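Local coordinates for protein transcriptional regulator, MarR family (Bacillus cereus, PDB 4XRF) that probably binds DNA as a winged helix-turn-helix transcriptional regulator of the MarR family, at residues E75-Y80 with I91-K96. Sequence-based numbering, arbitrary orientation.
Sequences ELVERY and IELTKK
Thr94 meets the carbonyls of Glu75 and Leu76 with two different donors. Its hydroxyl OG1 gives its hydrogen to Glu75 O at 2.7 Å, while its backbone N reaches Leu76 O at 3.0 Å in an almost straight bond (174° at the hydrogen), from above that carbonyl plane. With OG1 set between backbone N and carbonyl carbon (chi1 60°), the same oxygen also accepts from Gly97 N, making Thr94 the N-cap of helix 95-106. Glu75, just past helix 61-73, has the positive phi of a Schellman motif, so one hydroxyl links the C-terminal end of that helix to the start of the next. Strands 77-81 and 89-93 form the antiparallel hairpin of the winged helix-turn-helix fold. Within it Glu78 and Glu92 are a hydrogen-bonded pair: Glu78 N gives to Glu92 O (2.7 Å) and Glu92 N to Glu78 O (2.9 Å). Val77 CA also lies 3.1 Å from Glu92 O, a strongly bent CA-H...O contact. On the face turned to helix 61-73, Ile91 CD1 lies alongside the aliphatic chain of Arg79, 3.7 Å from CG, and the guanidinium continues to a salt bridge with Asp69. Nearby, Lys96 CE rests 3.5 Å from Glu75 OE1, their charged ends too distant for a salt bridge.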
ATOM      1  N   GLU A  75       1.787  22.677 -11.004  1.00 39.19           N
ATOM      2  CA  GLU A  75       1.986  23.733 -12.013  1.00 40.49           C
ATOM      3  C   GLU A  75       2.411  23.154 -13.362  1.00 39.34           C
ATOM      4  O   GLU A  75       3.146  23.792 -14.124  1.00 40.41           O
ATOM      5  CB  GLU A  75       3.022  24.762 -11.522  1.00 43.48           C
ATOM      6  CG  GLU A  75       2.452  25.829 -10.599  1.00 46.41           C
ATOM      7  CD  GLU A  75       3.520  26.544  -9.790  1.00 49.47           C
ATOM      8  OE1 GLU A  75       4.722  26.450 -10.134  1.00 51.30           O
ATOM      9  OE2 GLU A  75       3.163  27.204  -8.792  1.00 51.33           O
ATOM     10  N   LEU A  76       1.966  21.938 -13.648  1.00 36.99           N
ATOM     11  CA  LEU A  76       2.434  21.241 -14.838  1.00 36.24           C
ATOM     12  C   LEU A  76       1.494  21.422 -16.030  1.00 36.06           C
ATOM     13  O   LEU A  76       1.905  21.254 -17.176  1.00 36.14           O
ATOM     14  CB  LEU A  76       2.693  19.755 -14.544  1.00 34.73           C
ATOM     15  CG  LEU A  76       3.713  19.440 -13.435  1.00 34.92           C
ATOM     16  CD1 LEU A  76       3.806  17.934 -13.182  1.00 33.83           C
ATOM     17  CD2 LEU A  76       5.092  20.015 -13.767  1.00 36.16           C
ATOM     18  N   VAL A  77       0.232  21.724 -15.743  1.00 36.03           N
ATOM     19  CA  VAL A  77      -0.757  22.030 -16.780  1.00 36.71           C
ATOM     20  C   VAL A  77      -1.517  23.293 -16.398  1.00 38.39           C
ATOM     21  O   VAL A  77      -1.477  23.703 -15.238  1.00 38.39           O
ATOM     22  CB  VAL A  77      -1.780  20.877 -16.993  1.00 35.30           C
ATOM     23  CG1 VAL A  77      -1.082  19.562 -17.347  1.00 34.23           C
ATOM     24  CG2 VAL A  77      -2.690  20.701 -15.781  1.00 34.69           C
ATOM     25  N   GLU A  78      -2.184  23.903 -17.380  1.00 40.14           N
ATOM     26  CA  GLU A  78      -3.134  24.967 -17.121  0.50 41.70           C
ATOM     27  C   GLU A  78      -4.518  24.545 -17.632  1.00 41.84           C
ATOM     28  O   GLU A  78      -4.639  23.896 -18.681  1.00 41.25           O
ATOM     29  CB  GLU A  78      -2.663  26.265 -17.780  0.50 43.66           C
ATOM     30  CG  GLU A  78      -3.128  27.537 -17.087  0.50 45.14           C
ATOM     31  CD  GLU A  78      -2.016  28.566 -16.986  0.50 46.69           C
ATOM     32  OE1 GLU A  78      -1.073  28.354 -16.197  0.50 46.32           O
ATOM     33  OE2 GLU A  78      -2.079  29.588 -17.696  0.50 48.42           O
ATOM     34  N   ARG A  79      -5.548  24.883 -16.863  1.00 42.83           N
ATOM     35  CA  ARG A  79      -6.926  24.643 -17.238  1.00 43.99           C
ATOM     36  C   ARG A  79      -7.549  25.998 -17.531  1.00 46.45           C
ATOM     37  O   ARG A  79      -7.305  26.974 -16.823  1.00 47.23           O
ATOM     38  CB  ARG A  79      -7.695  23.961 -16.106  1.00 43.98           C
ATOM     39  CG  ARG A  79      -9.203  23.852 -16.336  1.00 45.68           C
ATOM     40  CD  ARG A  79      -9.802  22.804 -15.407  1.00 46.47           C
ATOM     41  NE  ARG A  79      -9.546  23.130 -14.004  1.00 47.92           N
ATOM     42  CZ  ARG A  79      -9.491  22.251 -13.010  1.00 47.44           C
ATOM     43  NH1 ARG A  79      -9.647  20.943 -13.229  1.00 46.32           N
ATOM     44  NH2 ARG A  79      -9.270  22.696 -11.781  1.00 48.30           N
ATOM     45  N   TYR A  80      -8.330  26.051 -18.595  1.00 47.43           N
ATOM     46  CA  TYR A  80      -9.108  27.231 -18.886  1.00 50.78           C
ATOM     47  C   TYR A  80     -10.382  26.843 -19.629  1.00 50.14           C
ATOM     48  O   TYR A  80     -10.523  25.720 -20.132  1.00 48.21           O
ATOM     49  CB  TYR A  80      -8.283  28.262 -19.673  1.00 54.15           C
ATOM     50  CG  TYR A  80      -7.927  27.816 -21.069  1.00 55.84           C
ATOM     51  CD1 TYR A  80      -6.797  27.023 -21.303  1.00 55.51           C
ATOM     52  CD2 TYR A  80      -8.716  28.190 -22.154  1.00 58.49           C
ATOM     53  CE1 TYR A  80      -6.466  26.614 -22.586  1.00 56.83           C
ATOM     54  CE2 TYR A  80      -8.404  27.788 -23.439  1.00 60.26           C
ATOM     55  CZ  TYR A  80      -7.276  27.004 -23.649  1.00 59.25           C
ATOM     56  OH  TYR A  80      -6.982  26.604 -24.932  1.00 60.85           O
ATOM     57  N   ILE A  91      -7.361  21.686 -21.308  1.00 38.70           N
ATOM     58  CA  ILE A  91      -6.157  21.434 -20.525  1.00 37.85           C
ATOM     59  C   ILE A  91      -4.926  21.544 -21.430  1.00 38.68           C
ATOM     60  O   ILE A  91      -4.914  21.047 -22.564  1.00 38.91           O
ATOM     61  CB  ILE A  91      -6.185  20.049 -19.822  1.00 36.29           C
ATOM     62  CG1 ILE A  91      -7.547  19.775 -19.159  1.00 36.16           C
ATOM     63  CG2 ILE A  91      -5.031  19.911 -18.829  1.00 35.55           C
ATOM     64  CD1 ILE A  91      -8.009  20.820 -18.165  1.00 36.65           C
ATOM     65  N   GLU A  92      -3.894  22.193 -20.910  1.00 39.31           N
ATOM     66  CA  GLU A  92      -2.707  22.507 -21.675  1.00 41.02           C
ATOM     67  C   GLU A  92      -1.460  22.333 -20.816  1.00 40.66           C
ATOM     68  O   GLU A  92      -1.442  22.746 -19.668  1.00 39.94           O
ATOM     69  CB  GLU A  92      -2.788  23.957 -22.114  1.00 43.65           C
ATOM     70  CG  GLU A  92      -1.682  24.361 -23.053  1.00 46.97           C
ATOM     71  CD  GLU A  92      -1.910  25.741 -23.627  1.00 50.66           C
ATOM     72  OE1 GLU A  92      -1.671  26.745 -22.913  1.00 52.64           O
ATOM     73  OE2 GLU A  92      -2.333  25.819 -24.792  1.00 52.15           O
ATOM     74  N   LEU A  93      -0.418  21.753 -21.403  1.00 41.24           N
ATOM     75  CA  LEU A  93       0.889  21.611 -20.759  1.00 41.99           C
ATOM     76  C   LEU A  93       1.507  22.998 -20.532  1.00 43.21           C
ATOM     77  O   LEU A  93       1.435  23.861 -21.411  1.00 44.39           O
ATOM     78  CB  LEU A  93       1.769  20.795 -21.692  1.00 43.20           C
ATOM     79  CG  LEU A  93       2.712  19.700 -21.251  1.00 43.89           C
ATOM     80  CD1 LEU A  93       2.110  18.762 -20.207  1.00 42.29           C
ATOM     81  CD2 LEU A  93       3.145  18.956 -22.507  1.00 44.65           C
ATOM     82  N   THR A  94       2.074  23.241 -19.355  1.00 42.69           N
ATOM     83  CA  THR A  94       2.868  24.464 -19.174  1.00 44.30           C
ATOM     84  C   THR A  94       4.312  24.197 -19.615  1.00 45.42           C
ATOM     85  O   THR A  94       4.675  23.053 -19.911  1.00 44.47           O
ATOM     86  CB  THR A  94       2.837  24.995 -17.721  1.00 44.11           C
ATOM     87  OG1 THR A  94       3.366  24.004 -16.835  1.00 42.94           O
ATOM     88  CG2 THR A  94       1.415  25.344 -17.294  1.00 43.34           C
ATOM     89  N   LYS A  95       5.134  25.246 -19.668  1.00 42.23           N
ATOM     90  CA  LYS A  95       6.572  25.082 -19.888  1.00 43.15           C
ATOM     91  C   LYS A  95       7.191  24.090 -18.869  1.00 42.37           C
ATOM     92  O   LYS A  95       7.932  23.197 -19.264  1.00 41.78           O
ATOM     93  CB  LYS A  95       7.304  26.436 -19.860  1.00 44.70           C
ATOM     94  N   LYS A  96       6.858  24.239 -17.582  1.00 42.68           N
ATOM     95  CA  LYS A  96       7.260  23.273 -16.523  1.00 42.66           C
ATOM     96  C   LYS A  96       6.803  21.846 -16.836  1.00 40.94           C
ATOM     97  O   LYS A  96       7.571  20.908 -16.702  1.00 40.17           O
ATOM     98  CB  LYS A  96       6.664  23.669 -15.174  1.00 43.85           C
ATOM     99  CG  LYS A  96       7.610  24.341 -14.199  1.00 46.89           C
ATOM    100  CD  LYS A  96       6.794  25.124 -13.173  1.00 48.62           C
ATOM    101  CE  LYS A  96       7.601  25.441 -11.929  1.00 50.62           C
ATOM    102  NZ  LYS A  96       8.689  26.426 -12.193  1.00 53.19           N
TER